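Long-range contact in delta-1-pyrroline-5-carboxylate dehydrogenase, mitochondrial (Mus musculus, PDB 4E3X), which oxidises L-glutamate gamma-semialdehyde to glutamate with NAD+, probably completing the mitochondrial breakdown of proline: residues R198-F210 and M226-A238. Residues are numbered along the deposited sequence; the frame is centred on the assembly and turned at random. Where two conformers were deposited one is given.
Sequences RGLEGFVAAISPF and MGNVVLWKPSDTA. With PRO (proline), chain J.
Asn228 meets Val204 and Leu200 through CB, CG and OD1. Its CB packs on Val204 CG2 at 4.0 Å; CG touches both that methyl and Leu200 N; OD1 accepts from Leu200 N at 2.8 Å, a bent bond (N-H...O 135°) whose donor is tilted from the carbonyl plane. A water that accepts from Val229 N lies within bonding distance of OD1 and Gly202 O, while ND2 turns to other partners, the carbonyls of Pro223 and Trp541, which together fix the amide's rotation. Beyond it the backbones pair in parallel: Val204 N to Val229 O, Leu231 N to Val204 O, Ala206 N to Leu231 O and Lys233 N to Ala206 O. Connected through helix 213-225, strands 203-207 and 230-233 form a beta-alpha-beta unit in the five-stranded parallel sheet of the NAD-binding domain. Val230 CG1 meets Ala206 CB at 3.8 Å on the face that also carries Trp232. With CG anti to the backbone N (chi1 -180°), the indole turns its NE1 edge to the NAD-binding residue Ser208, donating almost straight to OG (2.9 Å, 169°), which lies in the ring plane. At Lys233, also an NAD-binding residue, a water bridges NZ, its own carbonyl and Ser208 O. Further on, Thr237 OG1 presses against Phe210 CB at 3.0 Å, and the Phe210 ring meets a bound proline, CD2 to proline CD 3.6 Å.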
loop_
_atom_site.group_PDB
_atom_site.type_symbol
_atom_site.label_atom_id
_atom_site.label_comp_id
_atom_site.label_asym_id
_atom_site.label_seq_id
_atom_site.Cartn_x
_atom_site.Cartn_y
_atom_site.Cartn_z
ATOM N N ARG B 198 -9.317 2.026 11.031
ATOM C CA ARG B 198 -10.611 1.971 10.357
ATOM C C ARG B 198 -10.561 0.982 9.212
ATOM O O ARG B 198 -9.560 0.898 8.506
ATOM C CB ARG B 198 -10.972 3.334 9.752
ATOM C CG ARG B 198 -11.013 4.512 10.726
ATOM C CD ARG B 198 -11.340 5.823 9.995
ATOM N NE ARG B 198 -10.394 6.097 8.915
ATOM C CZ ARG B 198 -10.276 7.264 8.284
ATOM N NH1 ARG B 198 -11.002 8.311 8.657
ATOM N NH2 ARG B 198 -9.400 7.392 7.293
ATOM N N GLY B 199 -11.666 0.280 8.966
ATOM C CA GLY B 199 -11.809 -0.410 7.696
ATOM C C GLY B 199 -11.919 0.608 6.568
ATOM O O GLY B 199 -12.106 1.798 6.819
ATOM N N LEU B 200 -11.773 0.162 5.326
ATOM C CA LEU B 200 -11.953 1.057 4.186
ATOM C C LEU B 200 -13.433 1.418 4.045
ATOM O O LEU B 200 -14.315 0.591 4.324
ATOM C CB LEU B 200 -11.437 0.407 2.903
ATOM C CG LEU B 200 -10.067 -0.261 2.956
ATOM C CD1 LEU B 200 -9.684 -0.823 1.589
ATOM C CD2 LEU B 200 -8.984 0.674 3.485
ATOM N N GLU B 201 -13.688 2.660 3.654
ATOM C CA GLU B 201 -15.049 3.113 3.476
ATOM C C GLU B 201 -15.501 2.701 2.085
ATOM O O GLU B 201 -14.929 3.137 1.089
ATOM C CB GLU B 201 -15.132 4.626 3.640
ATOM C CG GLU B 201 -16.551 5.141 3.729
ATOM C CD GLU B 201 -16.621 6.638 3.954
ATOM O OE1 GLU B 201 -17.648 7.094 4.491
ATOM O OE2 GLU B 201 -15.658 7.356 3.597
ATOM N N GLY B 202 -16.524 1.857 2.022
ATOM C CA GLY B 202 -16.956 1.268 0.767
ATOM C C GLY B 202 -16.968 -0.242 0.902
ATOM O O GLY B 202 -17.098 -0.753 2.009
ATOM N N PHE B 203 -16.832 -0.961 -0.211
ATOM C CA PHE B 203 -16.745 -2.423 -0.163
ATOM C C PHE B 203 -15.512 -2.885 -0.921
ATOM O O PHE B 203 -14.987 -2.162 -1.777
ATOM C CB PHE B 203 -18.000 -3.085 -0.753
ATOM C CG PHE B 203 -18.094 -2.975 -2.252
ATOM C CD1 PHE B 203 -18.592 -1.823 -2.839
ATOM C CD2 PHE B 203 -17.663 -4.011 -3.076
ATOM C CE1 PHE B 203 -18.671 -1.701 -4.225
ATOM C CE2 PHE B 203 -17.739 -3.898 -4.459
ATOM C CZ PHE B 203 -18.239 -2.742 -5.034
ATOM N N VAL B 204 -15.070 -4.099 -0.605
ATOM C CA VAL B 204 -13.934 -4.726 -1.263
ATOM C C VAL B 204 -14.432 -5.889 -2.115
ATOM O O VAL B 204 -15.291 -6.661 -1.683
ATOM C CB VAL B 204 -12.933 -5.247 -0.196
ATOM C CG1 VAL B 204 -11.821 -6.081 -0.831
ATOM C CG2 VAL B 204 -12.378 -4.082 0.623
ATOM N N ALA B 205 -13.910 -5.997 -3.335
ATOM C CA ALA B 205 -14.201 -7.137 -4.193
ATOM C C ALA B 205 -13.060 -8.145 -4.100
ATOM O O ALA B 205 -11.904 -7.794 -4.336
ATOM C CB ALA B 205 -14.375 -6.668 -5.627
ATOM N N ALA B 206 -13.379 -9.385 -3.744
ATOM C CA ALA B 206 -12.371 -10.451 -3.638
ATOM C C ALA B 206 -12.577 -11.449 -4.767
ATOM O O ALA B 206 -13.683 -11.956 -4.963
ATOM C CB ALA B 206 -12.455 -11.154 -2.290
ATOM N N ILE B 207 -11.513 -11.707 -5.520
ATOM C CA ILE B 207 -11.571 -12.569 -6.693
ATOM C C ILE B 207 -10.494 -13.637 -6.563
ATOM O O ILE B 207 -9.305 -13.331 -6.643
ATOM C CB ILE B 207 -11.344 -11.734 -7.969
ATOM C CG1 ILE B 207 -12.449 -10.676 -8.132
ATOM C CG2 ILE B 207 -11.233 -12.637 -9.196
ATOM C CD1 ILE B 207 -12.144 -9.603 -9.152
ATOM N N SER B 208 -10.916 -14.878 -6.345
ATOM C CA SER B 208 -9.986 -15.945 -5.963
ATOM C C SER B 208 -9.800 -17.013 -7.050
ATOM O O SER B 208 -10.671 -17.202 -7.898
ATOM C CB SER B 208 -10.426 -16.574 -4.640
ATOM O OG SER B 208 -11.759 -17.042 -4.701
ATOM N N PRO B 209 -8.655 -17.716 -7.025
ATOM C CA PRO B 209 -8.310 -18.671 -8.085
ATOM C C PRO B 209 -8.653 -20.114 -7.717
ATOM O O PRO B 209 -8.935 -20.427 -6.561
ATOM C CB PRO B 209 -6.794 -18.524 -8.170
ATOM C CG PRO B 209 -6.401 -18.327 -6.745
ATOM C CD PRO B 209 -7.512 -17.497 -6.118
ATOM N N PHE B 210 -8.583 -21.003 -8.699
ATOM C CA PHE B 210 -8.975 -22.383 -8.475
ATOM C C PHE B 210 -8.002 -23.157 -7.618
ATOM O O PHE B 210 -8.367 -24.169 -7.011
ATOM C CB PHE B 210 -9.131 -23.131 -9.808
ATOM C CG PHE B 210 -7.825 -23.513 -10.469
ATOM C CD1 PHE B 210 -7.232 -24.747 -10.214
ATOM C CD2 PHE B 210 -7.201 -22.656 -11.364
ATOM C CE1 PHE B 210 -6.034 -25.108 -10.820
ATOM C CE2 PHE B 210 -6.009 -23.014 -11.978
ATOM C CZ PHE B 210 -5.426 -24.241 -11.702
ATOM N N MET B 226 -10.438 -6.859 8.983
ATOM C CA MET B 226 -10.063 -5.470 9.211
ATOM C C MET B 226 -11.243 -4.503 9.152
ATOM O O MET B 226 -11.055 -3.295 9.094
ATOM C CB MET B 226 -8.970 -5.060 8.221
ATOM C CG MET B 226 -7.732 -5.944 8.296
ATOM S SD MET B 226 -7.016 -6.095 9.940
ATOM C CE MET B 226 -6.328 -4.461 10.166
ATOM N N GLY B 227 -12.457 -5.034 9.210
ATOM C CA GLY B 227 -13.632 -4.178 9.291
ATOM C C GLY B 227 -14.260 -3.823 7.963
ATOM O O GLY B 227 -15.113 -2.944 7.892
ATOM N N ASN B 228 -13.824 -4.499 6.906
ATOM C CA ASN B 228 -14.428 -4.306 5.597
ATOM C C ASN B 228 -15.600 -5.232 5.335
ATOM O O ASN B 228 -15.767 -6.257 6.001
ATOM C CB ASN B 228 -13.383 -4.507 4.510
ATOM C CG ASN B 228 -12.263 -3.521 4.634
ATOM O OD1 ASN B 228 -12.447 -2.351 4.321
ATOM N ND2 ASN B 228 -11.108 -3.970 5.136
ATOM N N VAL B 229 -16.400 -4.855 4.346
ATOM C CA VAL B 229 -17.409 -5.738 3.794
ATOM C C VAL B 229 -16.987 -6.108 2.374
ATOM O O VAL B 229 -16.315 -5.337 1.693
ATOM C CB VAL B 229 -18.823 -5.120 3.838
ATOM C CG1 VAL B 229 -19.246 -4.898 5.282
ATOM C CG2 VAL B 229 -18.888 -3.822 3.044
ATOM N N VAL B 230 -17.378 -7.298 1.938
ATOM C CA VAL B 230 -16.743 -7.934 0.793
ATOM C C VAL B 230 -17.755 -8.625 -0.107
ATOM O O VAL B 230 -18.661 -9.311 0.380
ATOM C CB VAL B 230 -15.744 -9.017 1.281
ATOM C CG1 VAL B 230 -15.101 -9.758 0.112
ATOM C CG2 VAL B 230 -14.672 -8.430 2.218
ATOM N N LEU B 231 -17.606 -8.431 -1.415
ATOM C CA LEU B 231 -18.206 -9.323 -2.394
ATOM C C LEU B 231 -17.151 -10.314 -2.841
ATOM O O LEU B 231 -16.137 -9.935 -3.425
ATOM C CB LEU B 231 -18.740 -8.557 -3.606
ATOM C CG LEU B 231 -20.201 -8.099 -3.547
ATOM C CD1 LEU B 231 -20.432 -7.101 -2.422
ATOM C CD2 LEU B 231 -20.644 -7.519 -4.898
ATOM N N TRP B 232 -17.377 -11.584 -2.528
ATOM C CA TRP B 232 -16.445 -12.639 -2.891
ATOM C C TRP B 232 -16.948 -13.411 -4.096
ATOM O O TRP B 232 -17.971 -14.090 -4.017
ATOM C CB TRP B 232 -16.259 -13.576 -1.705
ATOM C CG TRP B 232 -15.313 -14.715 -1.937
ATOM C CD1 TRP B 232 -14.357 -14.829 -2.918
ATOM C CD2 TRP B 232 -15.222 -15.904 -1.150
ATOM N NE1 TRP B 232 -13.685 -16.028 -2.782
ATOM C CE2 TRP B 232 -14.214 -16.710 -1.718
ATOM C CE3 TRP B 232 -15.920 -16.381 -0.033
ATOM C CZ2 TRP B 232 -13.865 -17.950 -1.184
ATOM C CZ3 TRP B 232 -15.575 -17.617 0.491
ATOM C CH2 TRP B 232 -14.563 -18.387 -0.090
ATOM N N LYS B 233 -16.223 -13.273 -5.208
ATOM C CA LYS B 233 -16.419 -14.100 -6.392
ATOM C C LYS B 233 -15.415 -15.253 -6.337
ATOM O O LYS B 233 -14.251 -15.077 -6.692
ATOM C CB LYS B 233 -16.202 -13.281 -7.672
ATOM C CG LYS B 233 -16.357 -14.104 -8.954
ATOM C CD LYS B 233 -15.353 -13.647 -10.032
ATOM C CE LYS B 233 -15.273 -14.592 -11.229
ATOM N NZ LYS B 233 -14.898 -15.975 -10.826
ATOM N N PRO B 234 -15.854 -16.436 -5.882
ATOM C CA PRO B 234 -14.927 -17.570 -5.836
ATOM C C PRO B 234 -14.694 -18.153 -7.225
ATOM O O PRO B 234 -15.447 -17.877 -8.158
ATOM C CB PRO B 234 -15.652 -18.601 -4.949
ATOM C CG PRO B 234 -16.862 -17.900 -4.418
ATOM C CD PRO B 234 -17.185 -16.813 -5.392
ATOM N N SER B 235 -13.662 -18.976 -7.347
ATOM C CA SER B 235 -13.359 -19.634 -8.603
ATOM C C SER B 235 -14.377 -20.721 -8.928
ATOM O O SER B 235 -14.680 -21.565 -8.080
ATOM C CB SER B 235 -11.990 -20.279 -8.516
ATOM O OG SER B 235 -11.776 -21.127 -9.622
ATOM N N ASP B 236 -14.893 -20.709 -10.159
ATOM C CA ASP B 236 -15.824 -21.735 -10.613
ATOM C C ASP B 236 -15.296 -23.141 -10.338
ATOM O O ASP B 236 -16.044 -24.037 -9.950
ATOM C CB ASP B 236 -16.053 -21.629 -12.122
ATOM C CG ASP B 236 -16.747 -20.353 -12.548
ATOM O OD1 ASP B 236 -17.128 -19.523 -11.701
ATOM O OD2 ASP B 236 -16.923 -20.202 -13.770
ATOM N N THR B 237 -14.002 -23.332 -10.564
ATOM C CA THR B 237 -13.405 -24.660 -10.490
ATOM C C THR B 237 -12.969 -25.042 -9.070
ATOM O O THR B 237 -12.403 -26.118 -8.866
ATOM C CB THR B 237 -12.250 -24.804 -11.508
ATOM O OG1 THR B 237 -11.504 -23.588 -11.552
ATOM C CG2 THR B 237 -12.799 -25.036 -12.905
ATOM N N ALA B 238 -13.296 -24.189 -8.095
ATOM C CA ALA B 238 -13.092 -24.506 -6.678
ATOM C C ALA B 238 -14.352 -24.214 -5.868
ATOM O O ALA B 238 -14.277 -23.976 -4.663
ATOM C CB ALA B 238 -11.911 -23.725 -6.106
HETATM N N PRO J . -8.486 -23.042 -16.058
HETATM C CA PRO J . -8.969 -21.939 -16.894
HETATM C C PRO J . -7.976 -21.597 -18.001
HETATM O O PRO J . -6.982 -22.300 -18.197
HETATM C CB PRO J . -9.107 -20.769 -15.900
HETATM C CG PRO J . -8.579 -21.282 -14.570
HETATM C CD PRO J . -8.705 -22.768 -14.630
HETATM O OXT PRO J . -8.158 -20.622 -18.732
HETATM O O HOH W 1 -15.076 -0.387 6.838
HETATM O O HOH W 2 -15.156 -2.334 3.216
HETATM O O HOH W 3 -12.149 -19.747 -4.751
HETATM O O HOH W 4 -12.937 -15.939 -8.913
#